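Local structure of blood group a-and b-cleaving endo-beta-galactosidase (2YGM) at residues A[264-269]-A[314-319]; A[70-75]-A[143-148]; A[259-264]-A[321-326]. The protein probably binds blood group glycans through NPCBM-type carbohydrate-binding modules of an endo-beta-galactosidase that cleaves blood group A and B antigens. All coordinates share one frame; numbering follows the deposited sequence.

Contact 1 (A[264-269]-A[314-319])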
loop_
_atom_site.group_PDB
_atom_site.type_symbol
_atom_site.label_atom_id
_atom_site.label_comp_id
_atom_site.label_asym_id
_atom_site.label_seq_id
_atom_site.Cartn_x
_atom_site.Cartn_y
_atom_site.Cartn_z
ATOM N N ARG A 264 -8.737 -12.756 -16.042
ATOM C CA ARG A 264 -7.659 -12.773 -15.062
ATOM C C ARG A 264 -8.140 -13.257 -13.700
ATOM O O ARG A 264 -9.243 -12.933 -13.267
ATOM C CB ARG A 264 -7.096 -11.355 -14.930
ATOM C CG ARG A 264 -5.603 -11.222 -14.724
ATOM C CD ARG A 264 -5.211 -9.746 -14.899
ATOM N NE ARG A 264 -3.902 -9.405 -14.337
ATOM C CZ ARG A 264 -3.486 -8.160 -14.090
ATOM N NH1 ARG A 264 -4.271 -7.115 -14.348
ATOM N NH2 ARG A 264 -2.280 -7.952 -13.574
ATOM N N PHE A 265 -7.304 -14.047 -13.038
ATOM C CA PHE A 265 -7.500 -14.370 -11.623
ATOM C C PHE A 265 -6.316 -13.830 -10.852
ATOM O O PHE A 265 -5.173 -14.071 -11.228
ATOM C CB PHE A 265 -7.631 -15.879 -11.405
ATOM C CG PHE A 265 -7.565 -16.288 -9.958
ATOM C CD1 PHE A 265 -8.661 -16.110 -9.118
ATOM C CD2 PHE A 265 -6.400 -16.846 -9.432
ATOM C CE1 PHE A 265 -8.599 -16.480 -7.780
ATOM C CE2 PHE A 265 -6.330 -17.221 -8.094
ATOM C CZ PHE A 265 -7.431 -17.042 -7.267
ATOM N N ILE A 266 -6.590 -13.083 -9.787
ATOM C CA ILE A 266 -5.530 -12.510 -8.957
ATOM C C ILE A 266 -5.802 -12.748 -7.481
ATOM O O ILE A 266 -6.902 -12.487 -6.993
ATOM C CB ILE A 266 -5.322 -10.989 -9.207
ATOM C CG1 ILE A 266 -5.231 -10.676 -10.704
ATOM C CG2 ILE A 266 -4.061 -10.495 -8.487
ATOM C CD1 ILE A 266 -5.087 -9.187 -11.020
ATOM N N SER A 267 -4.784 -13.250 -6.784
ATOM C CA SER A 267 -4.837 -13.484 -5.343
ATOM C C SER A 267 -3.440 -13.720 -4.787
ATOM O O SER A 267 -2.568 -14.245 -5.483
ATOM C CB SER A 267 -5.700 -14.707 -5.029
ATOM O OG SER A 267 -5.906 -14.839 -3.635
ATOM N N TYR A 268 -3.233 -13.315 -3.535
ATOM C CA TYR A 268 -2.114 -13.809 -2.746
ATOM C C TYR A 268 -2.546 -15.106 -2.073
ATOM O O TYR A 268 -3.703 -15.247 -1.654
ATOM C CB TYR A 268 -1.667 -12.788 -1.693
ATOM C CG TYR A 268 -0.904 -11.608 -2.263
ATOM C CD1 TYR A 268 -1.579 -10.478 -2.713
ATOM C CD2 TYR A 268 0.487 -11.625 -2.351
ATOM C CE1 TYR A 268 -0.896 -9.391 -3.240
ATOM C CE2 TYR A 268 1.189 -10.537 -2.879
ATOM C CZ TYR A 268 0.486 -9.423 -3.321
ATOM O OH TYR A 268 1.150 -8.338 -3.851
ATOM N N VAL A 269 -1.612 -16.049 -1.984
ATOM C CA VAL A 269 -1.874 -17.362 -1.401
ATOM C C VAL A 269 -0.837 -17.690 -0.326
ATOM O O VAL A 269 0.364 -17.553 -0.550
ATOM C CB VAL A 269 -1.900 -18.473 -2.491
ATOM C CG1 VAL A 269 -2.229 -19.836 -1.881
ATOM C CG2 VAL A 269 -2.922 -18.135 -3.575
ATOM N N ALA A 314 3.563 -15.220 1.588
ATOM C CA ALA A 314 2.483 -15.392 0.632
ATOM C C ALA A 314 2.940 -14.932 -0.740
ATOM O O ALA A 314 3.502 -13.847 -0.880
ATOM C CB ALA A 314 1.262 -14.614 1.072
ATOM N N PHE A 315 2.723 -15.775 -1.742
ATOM C CA PHE A 315 3.112 -15.442 -3.106
ATOM C C PHE A 315 1.917 -14.966 -3.918
ATOM O O PHE A 315 0.763 -15.267 -3.592
ATOM C CB PHE A 315 3.794 -16.625 -3.799
ATOM C CG PHE A 315 3.039 -17.914 -3.681
ATOM C CD1 PHE A 315 1.976 -18.194 -4.531
ATOM C CD2 PHE A 315 3.398 -18.852 -2.717
ATOM C CE1 PHE A 315 1.276 -19.385 -4.420
ATOM C CE2 PHE A 315 2.707 -20.044 -2.598
ATOM C CZ PHE A 315 1.644 -20.316 -3.447
ATOM N N LEU A 316 2.218 -14.232 -4.983
ATOM C CA LEU A 316 1.203 -13.615 -5.812
ATOM C C LEU A 316 0.844 -14.506 -6.993
ATOM O O LEU A 316 1.713 -14.915 -7.771
ATOM C CB LEU A 316 1.676 -12.232 -6.279
ATOM C CG LEU A 316 0.881 -11.468 -7.346
ATOM C CD1 LEU A 316 -0.551 -11.178 -6.894
ATOM C CD2 LEU A 316 1.613 -10.182 -7.710
ATOM N N VAL A 317 -0.446 -14.810 -7.104
ATOM C CA VAL A 317 -0.980 -15.527 -8.253
ATOM C C VAL A 317 -1.695 -14.526 -9.154
ATOM O O VAL A 317 -2.643 -13.853 -8.735
ATOM C CB VAL A 317 -1.943 -16.662 -7.832
ATOM C CG1 VAL A 317 -2.413 -17.453 -9.048
ATOM C CG2 VAL A 317 -1.269 -17.585 -6.838
ATOM N N ASP A 318 -1.215 -14.428 -10.389
ATOM C CA ASP A 318 -1.755 -13.509 -11.380
ATOM C C ASP A 318 -1.713 -14.217 -12.722
ATOM O O ASP A 318 -0.739 -14.102 -13.465
ATOM C CB ASP A 318 -0.925 -12.217 -11.411
ATOM C CG ASP A 318 -1.514 -11.145 -12.327
ATOM O OD1 ASP A 318 -2.469 -11.422 -13.087
ATOM O OD2 ASP A 318 -1.003 -10.006 -12.289
ATOM N N VAL A 319 -2.779 -14.951 -13.024
ATOM C CA VAL A 319 -2.804 -15.801 -14.209
ATOM C C VAL A 319 -3.843 -15.357 -15.246
ATOM O O VAL A 319 -4.958 -14.958 -14.900
ATOM C CB VAL A 319 -2.955 -17.309 -13.830
ATOM C CG1 VAL A 319 -4.351 -17.619 -13.283
ATOM C CG2 VAL A 319 -2.597 -18.215 -15.011
#
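R264 meets D318 side-on across two antiparallel strands. R264 NE donates to D318 OD1 at 2.8 Å. R264 NH2 donates to D318 OD2 at 2.7 Å. Each carboxylate oxygen uses its syn lone pair. The guanidinium and carboxylate planes are 27° apart, nearly coplanar, in a two-nitrogen salt bridge. I266 CD1 lies over the centre of one guanidinium face, 3.5 Å above its plane, and covers that side. The D318 carboxylate also runs alongside I266, whose CG1 is 3.7 Å from D318 OD1.

Farther along the same face, L316 reaches Y268. Its CG is anti to the backbone N (chi1 170°), and CD1 comes over one face of the Y268 ring, offset toward the rim. This is a CH-pi contact, 4.2 Å from L316 CD1 to the ring centroid of Y268. The same methyl touches I266 CG2.

The other face carries F265, S267, V269, F315, V317 and V319. V317 splits its methyls between two neighbours. CG1 lies at the edge of the F265 ring, and V317 CG2 meets V269 CG2 at 3.7 Å. V269 O sits over the centre of one face of the F315 ring. V269 CB is 3.8 Å from F315 CE1.

Three hydrogen-bonded pairs, F265 with V319, S267 with V317 and V269 with F315, join the backbones. The bond from F315 N to V269 O is the most bent of the six, at 141°.

Strand 262-270 is central here. Its other edge bonds to strand 342-352, through R264 with M351 and I266 with L349. Y298 of strand 295-299 packs on F315, V317 and V319, which joins this sheet to the second sheet of the sandwich. I232 of strand 228-232 touches Y268.

Contact 2 (A[70-75]-A[143-148])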
loop_
_atom_site.group_PDB
_atom_site.type_symbol
_atom_site.label_atom_id
_atom_site.label_comp_id
_atom_site.label_asym_id
_atom_site.label_seq_id
_atom_site.Cartn_x
_atom_site.Cartn_y
_atom_site.Cartn_z
ATOM N N VAL A 70 16.337 21.699 1.434
ATOM C CA VAL A 70 16.032 21.015 0.181
ATOM C C VAL A 70 15.930 19.507 0.389
ATOM O O VAL A 70 16.798 18.897 1.017
ATOM C CB VAL A 70 17.068 21.352 -0.941
ATOM C CG1 VAL A 70 16.628 20.778 -2.286
ATOM C CG2 VAL A 70 17.279 22.852 -1.067
ATOM N N ILE A 71 14.847 18.926 -0.119
ATOM C CA ILE A 71 14.690 17.477 -0.198
ATOM C C ILE A 71 14.552 17.122 -1.676
ATOM O O ILE A 71 13.640 17.600 -2.355
ATOM C CB ILE A 71 13.453 16.964 0.599
ATOM C CG1 ILE A 71 13.530 17.363 2.078
ATOM C CG2 ILE A 71 13.323 15.455 0.492
ATOM C CD1 ILE A 71 12.626 18.520 2.461
ATOM N N SER A 72 15.469 16.299 -2.176
ATOM C CA SER A 72 15.508 15.971 -3.602
ATOM C C SER A 72 15.241 14.498 -3.874
ATOM O O SER A 72 15.742 13.625 -3.162
ATOM C CB SER A 72 16.847 16.374 -4.216
ATOM O OG SER A 72 17.018 17.777 -4.178
ATOM N N TYR A 73 14.455 14.235 -4.915
ATOM C CA TYR A 73 14.152 12.873 -5.337
ATOM C C TYR A 73 14.562 12.627 -6.781
ATOM O O TYR A 73 14.298 13.445 -7.662
ATOM C CB TYR A 73 12.664 12.576 -5.167
ATOM C CG TYR A 73 12.217 12.505 -3.728
ATOM C CD1 TYR A 73 12.264 11.302 -3.025
ATOM C CD2 TYR A 73 11.744 13.640 -3.068
ATOM C CE1 TYR A 73 11.851 11.228 -1.700
ATOM C CE2 TYR A 73 11.330 13.574 -1.742
ATOM C CZ TYR A 73 11.387 12.365 -1.066
ATOM O OH TYR A 73 10.980 12.289 0.247
ATOM N N ASP A 74 15.225 11.498 -7.006
ATOM C CA ASP A 74 15.555 11.048 -8.349
ATOM C C ASP A 74 14.348 10.331 -8.947
ATOM O O ASP A 74 13.906 9.302 -8.424
ATOM C CB ASP A 74 16.768 10.115 -8.318
ATOM C CG ASP A 74 17.261 9.749 -9.707
ATOM O OD1 ASP A 74 16.447 9.298 -10.544
ATOM O OD2 ASP A 74 18.478 9.906 -9.956
ATOM N N ILE A 75 13.825 10.876 -10.042
ATOM C CA ILE A 75 12.636 10.323 -10.694
ATOM C C ILE A 75 12.848 10.012 -12.186
ATOM O O ILE A 75 11.882 9.929 -12.953
ATOM C CB ILE A 75 11.374 11.225 -10.465
ATOM C CG1 ILE A 75 11.629 12.675 -10.882
ATOM C CG2 ILE A 75 10.921 11.182 -9.012
ATOM C CD1 ILE A 75 10.863 13.087 -12.100
ATOM N N ALA A 143 11.426 14.416 -17.044
ATOM C CA ALA A 143 11.996 14.981 -15.822
ATOM C C ALA A 143 12.845 13.968 -15.062
ATOM O O ALA A 143 12.522 12.780 -15.024
ATOM C CB ALA A 143 10.895 15.512 -14.935
ATOM N N LYS A 144 13.919 14.450 -14.445
ATOM C CA LYS A 144 14.875 13.577 -13.772
ATOM C C LYS A 144 14.929 13.784 -12.260
ATOM O O LYS A 144 15.047 12.818 -11.498
ATOM C CB LYS A 144 16.267 13.762 -14.379
ATOM C CG LYS A 144 16.369 13.295 -15.822
ATOM C CD LYS A 144 17.431 14.067 -16.594
ATOM C CE LYS A 144 17.442 13.673 -18.070
ATOM N NZ LYS A 144 16.125 13.921 -18.728
ATOM N N LYS A 145 14.830 15.041 -11.832
ATOM C CA LYS A 145 15.037 15.396 -10.431
ATOM C C LYS A 145 14.000 16.403 -9.941
ATOM O O LYS A 145 13.809 17.456 -10.549
ATOM C CB LYS A 145 16.452 15.956 -10.248
ATOM C CG LYS A 145 16.941 16.032 -8.814
ATOM C CD LYS A 145 18.212 16.856 -8.745
ATOM C CE LYS A 145 18.708 17.007 -7.322
ATOM N NZ LYS A 145 19.739 18.078 -7.222
ATOM N N ILE A 146 13.333 16.069 -8.841
ATOM C CA ILE A 146 12.376 16.973 -8.212
ATOM C C ILE A 146 12.903 17.416 -6.846
ATOM O O ILE A 146 13.476 16.614 -6.108
ATOM C CB ILE A 146 10.946 16.348 -8.120
ATOM C CG1 ILE A 146 9.923 17.380 -7.612
ATOM C CG2 ILE A 146 10.952 15.070 -7.268
ATOM C CD1 ILE A 146 8.469 17.023 -7.889
ATOM N N SER A 147 12.725 18.698 -6.530
ATOM C CA SER A 147 13.251 19.267 -5.292
ATOM C C SER A 147 12.216 20.073 -4.511
ATOM O O SER A 147 11.619 21.020 -5.032
ATOM C CB SER A 147 14.495 20.120 -5.573
ATOM O OG SER A 147 15.595 19.307 -5.952
ATOM N N LEU A 148 12.018 19.674 -3.257
ATOM C CA LEU A 148 11.145 20.378 -2.327
ATOM C C LEU A 148 11.990 21.347 -1.511
ATOM O O LEU A 148 12.905 20.935 -0.794
ATOM C CB LEU A 148 10.415 19.382 -1.414
ATOM C CG LEU A 148 9.193 18.618 -1.959
ATOM C CD1 LEU A 148 9.496 17.822 -3.217
ATOM C CD2 LEU A 148 8.643 17.695 -0.896
#
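Strands 69-74 and 145-151 are neighbours in the five-stranded antiparallel sheet of the first NPCBM/NEW2 domain. Here I71 pairs with L148, and Y73 with I146, as hydrogen-bonded pairs. The bond from L148 N to I71 O is 2.8 Å, and that from Y73 N to I146 O is also 2.8 Å. Past the regular strand, I75 N still bonds to K144 O at 2.7 Å.

S72 and S147 form a non-hydrogen-bonded pair. Both hydroxyls stand beside their own backbone N (chi1 -65° and -70°). This brings OG of S72 to 2.7 Å from OG of S147 in a hydrogen bond. The proton may come from either residue. K145 extends over the same face. K145 CE, next to the ammonium nitrogen, lies 3.7 Å from S72 OG. V70 CG1 touches S147 CB at the other end.

The opposite face is mostly apolar: I71, Y73, I146 and L148. I146 CG2 meets Y73 CB at 3.7 Å. The end of the I146 side chain leads away from strand 69-74, and I146 packs on F83 and L168. I75 CD1 reaches back to A143 CB at 3.7 Å, and its CG2 also approaches I146. L148 packs on F83, F163 and I108, and the Y73 side chain touches L9 and W14.

One face of the strand pair therefore carries S72, S147, D74 and K145, and the other carries mostly large apolar side chains. The mostly apolar face packs on strands 82-87 and 161-171 of the facing sheet. Two antiparallel sheets meeting in this way are characteristic of a beta-sandwich, the fold of many carbohydrate-binding modules.

Contact 3 (A[259-264]-A[321-326])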
loop_
_atom_site.group_PDB
_atom_site.type_symbol
_atom_site.label_atom_id
_atom_site.label_comp_id
_atom_site.label_asym_id
_atom_site.label_seq_id
_atom_site.Cartn_x
_atom_site.Cartn_y
_atom_site.Cartn_z
ATOM N N GLY A 259 -21.002 -17.240 -18.498
ATOM C CA GLY A 259 -21.793 -16.061 -18.850
ATOM C C GLY A 259 -21.018 -14.757 -18.771
ATOM O O GLY A 259 -21.604 -13.677 -18.881
ATOM N N ALA A 260 -19.702 -14.847 -18.595
ATOM C CA ALA A 260 -18.876 -13.655 -18.392
ATOM C C ALA A 260 -17.591 -13.651 -19.208
ATOM O O ALA A 260 -17.221 -14.655 -19.815
ATOM C CB ALA A 260 -18.566 -13.476 -16.910
ATOM N N ASN A 261 -16.917 -12.503 -19.212
ATOM C CA ASN A 261 -15.676 -12.311 -19.948
ATOM C C ASN A 261 -14.529 -12.070 -18.969
ATOM O O ASN A 261 -13.904 -11.003 -18.961
ATOM C CB ASN A 261 -15.825 -11.145 -20.938
ATOM C CG ASN A 261 -14.662 -11.043 -21.924
ATOM O OD1 ASN A 261 -13.797 -11.917 -21.986
ATOM N ND2 ASN A 261 -14.641 -9.960 -22.702
ATOM N N VAL A 262 -14.274 -13.075 -18.133
ATOM C CA VAL A 262 -13.203 -13.019 -17.144
ATOM C C VAL A 262 -11.871 -13.253 -17.848
ATOM O O VAL A 262 -11.714 -14.224 -18.593
ATOM C CB VAL A 262 -13.424 -14.054 -16.010
ATOM C CG1 VAL A 262 -12.266 -14.037 -15.021
ATOM C CG2 VAL A 262 -14.732 -13.775 -15.282
ATOM N N THR A 263 -10.920 -12.354 -17.611
ATOM C CA THR A 263 -9.625 -12.400 -18.284
ATOM C C THR A 263 -8.478 -12.772 -17.347
ATOM O O THR A 263 -7.378 -13.078 -17.806
ATOM C CB THR A 263 -9.287 -11.035 -18.933
ATOM O OG1 THR A 263 -9.396 -9.997 -17.950
ATOM C CG2 THR A 263 -10.226 -10.734 -20.099
ATOM N N ARG A 264 -8.737 -12.756 -16.042
ATOM C CA ARG A 264 -7.659 -12.773 -15.062
ATOM C C ARG A 264 -8.140 -13.257 -13.700
ATOM O O ARG A 264 -9.243 -12.933 -13.267
ATOM C CB ARG A 264 -7.096 -11.355 -14.930
ATOM C CG ARG A 264 -5.603 -11.222 -14.724
ATOM C CD ARG A 264 -5.211 -9.746 -14.899
ATOM N NE ARG A 264 -3.902 -9.405 -14.337
ATOM C CZ ARG A 264 -3.486 -8.160 -14.090
ATOM N NH1 ARG A 264 -4.271 -7.115 -14.348
ATOM N NH2 ARG A 264 -2.280 -7.952 -13.574
ATOM N N ILE A 321 -6.608 -15.830 -17.909
ATOM C CA ILE A 321 -7.682 -16.781 -18.190
ATOM C C ILE A 321 -7.979 -16.796 -19.693
ATOM O O ILE A 321 -8.348 -15.764 -20.259
ATOM C CB ILE A 321 -8.992 -16.456 -17.418
ATOM C CG1 ILE A 321 -8.728 -16.189 -15.929
ATOM C CG2 ILE A 321 -10.039 -17.559 -17.625
ATOM C CD1 ILE A 321 -8.188 -17.355 -15.133
ATOM N N PRO A 322 -7.802 -17.962 -20.347
ATOM C CA PRO A 322 -8.239 -18.125 -21.737
ATOM C C PRO A 322 -9.713 -17.760 -21.874
ATOM O O PRO A 322 -10.493 -18.018 -20.955
ATOM C CB PRO A 322 -8.048 -19.623 -21.986
ATOM C CG PRO A 322 -6.925 -19.998 -21.096
ATOM C CD PRO A 322 -7.085 -19.155 -19.857
ATOM N N LYS A 323 -10.096 -17.146 -22.990
ATOM C CA LYS A 323 -11.495 -16.778 -23.163
ATOM C C LYS A 323 -12.319 -17.934 -23.710
ATOM O O LYS A 323 -11.784 -18.871 -24.298
ATOM C CB LYS A 323 -11.673 -15.515 -24.009
ATOM C CG LYS A 323 -12.630 -14.468 -23.389
ATOM C CD LYS A 323 -13.951 -15.054 -22.819
ATOM C CE LYS A 323 -13.853 -15.387 -21.316
ATOM N NZ LYS A 323 -14.905 -16.351 -20.848
ATOM N N ASP A 324 -13.630 -17.840 -23.498
ATOM C CA ASP A 324 -14.577 -18.928 -23.728
ATOM C C ASP A 324 -14.382 -20.045 -22.698
ATOM O O ASP A 324 -14.839 -21.173 -22.891
ATOM C CB ASP A 324 -14.521 -19.435 -25.178
ATOM C CG ASP A 324 -14.819 -18.336 -26.191
ATOM O OD1 ASP A 324 -15.919 -17.741 -26.123
ATOM O OD2 ASP A 324 -13.953 -18.067 -27.054
ATOM N N THR A 325 -13.701 -19.706 -21.601
ATOM C CA THR A 325 -13.611 -20.568 -20.432
ATOM C C THR A 325 -14.982 -20.642 -19.778
ATOM O O THR A 325 -15.611 -19.615 -19.519
ATOM C CB THR A 325 -12.578 -20.039 -19.406
ATOM O OG1 THR A 325 -11.301 -19.910 -20.034
ATOM C CG2 THR A 325 -12.444 -20.984 -18.215
ATOM N N GLN A 326 -15.438 -21.863 -19.520
ATOM C CA GLN A 326 -16.740 -22.097 -18.903
ATOM C C GLN A 326 -16.620 -22.220 -17.390
ATOM O O GLN A 326 -17.487 -21.752 -16.646
ATOM C CB GLN A 326 -17.371 -23.375 -19.469
ATOM C CG GLN A 326 -17.427 -23.432 -20.991
ATOM C CD GLN A 326 -18.397 -22.420 -21.568
ATOM O OE1 GLN A 326 -17.988 -21.386 -22.101
ATOM N NE2 GLN A 326 -19.688 -22.701 -21.444
#
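Segment 259-264 enters strand 262-270 from a loop, and segment 321-326 has just left strand 315-320. The backbones come closest at T263 and I321, whose CA atoms are 4.8 Å apart. One backbone bond joins them. I321 N donates to T263 O at 2.9 Å, and the N-H points almost straight at the oxygen (172°). The donor nevertheless stands well above the carbonyl plane, 58° out of it, so the bond does not use a lone-pair direction. Beyond it the two chains diverge.

I321 is the main apolar side chain of the contact. It points toward the other segment, and I321 CG1 lies against the backbone of R264, 3.4 Å from R264 N. I321 CG1 also meets V262 CG1 at 4.2 Å. I321 CB also rests near V262 O.

K323 closes the outer end. Its chain is bent at chi2 and chi3, which folds the ammonium group back to the other loop. K323 NZ donates to A260 O at 3.1 Å. On the way, the aliphatic part crosses N261, whose OD1 lies 3.1 Å from K323 CG and 3.2 Å from K323 CD. These are contacts of an amide oxygen with methylene groups.

V262 and I321 are buried, whereas A260, N261 and K323 are exposed. On its other edge, segment 259-264 bonds to the C-terminal end of the chain, N261 with N353 and T263 with M351. V262 packs on F350 of strand 342-352. Segment 321-326 leads into the other sheet. Just before strand 327-334, Q326 makes a backbone bond with V257.

Overall arrangement
Contacts 1 and 3 belong to the second NPCBM/NEW2 domain, and contact 2 to the first. Contact 3 continues contact 1 along strand 262-270. They share R264, their centres are 16 Å apart, and I321 CG1 touches F265 N at 3.9 Å. Contact 2 is separate, with its centre 34 Å from that of contact 1 and 44 Å from that of contact 3. Contacts 1 and 2 lie on opposite sides of the chain's centre. None of the three forms the sugar site. The side chain of I71 in contact 2 is about 14 Å from a bound alpha-D-galactopyranose. The side chain of V269 in contact 1 is about 14 Å from a bound sodium ion.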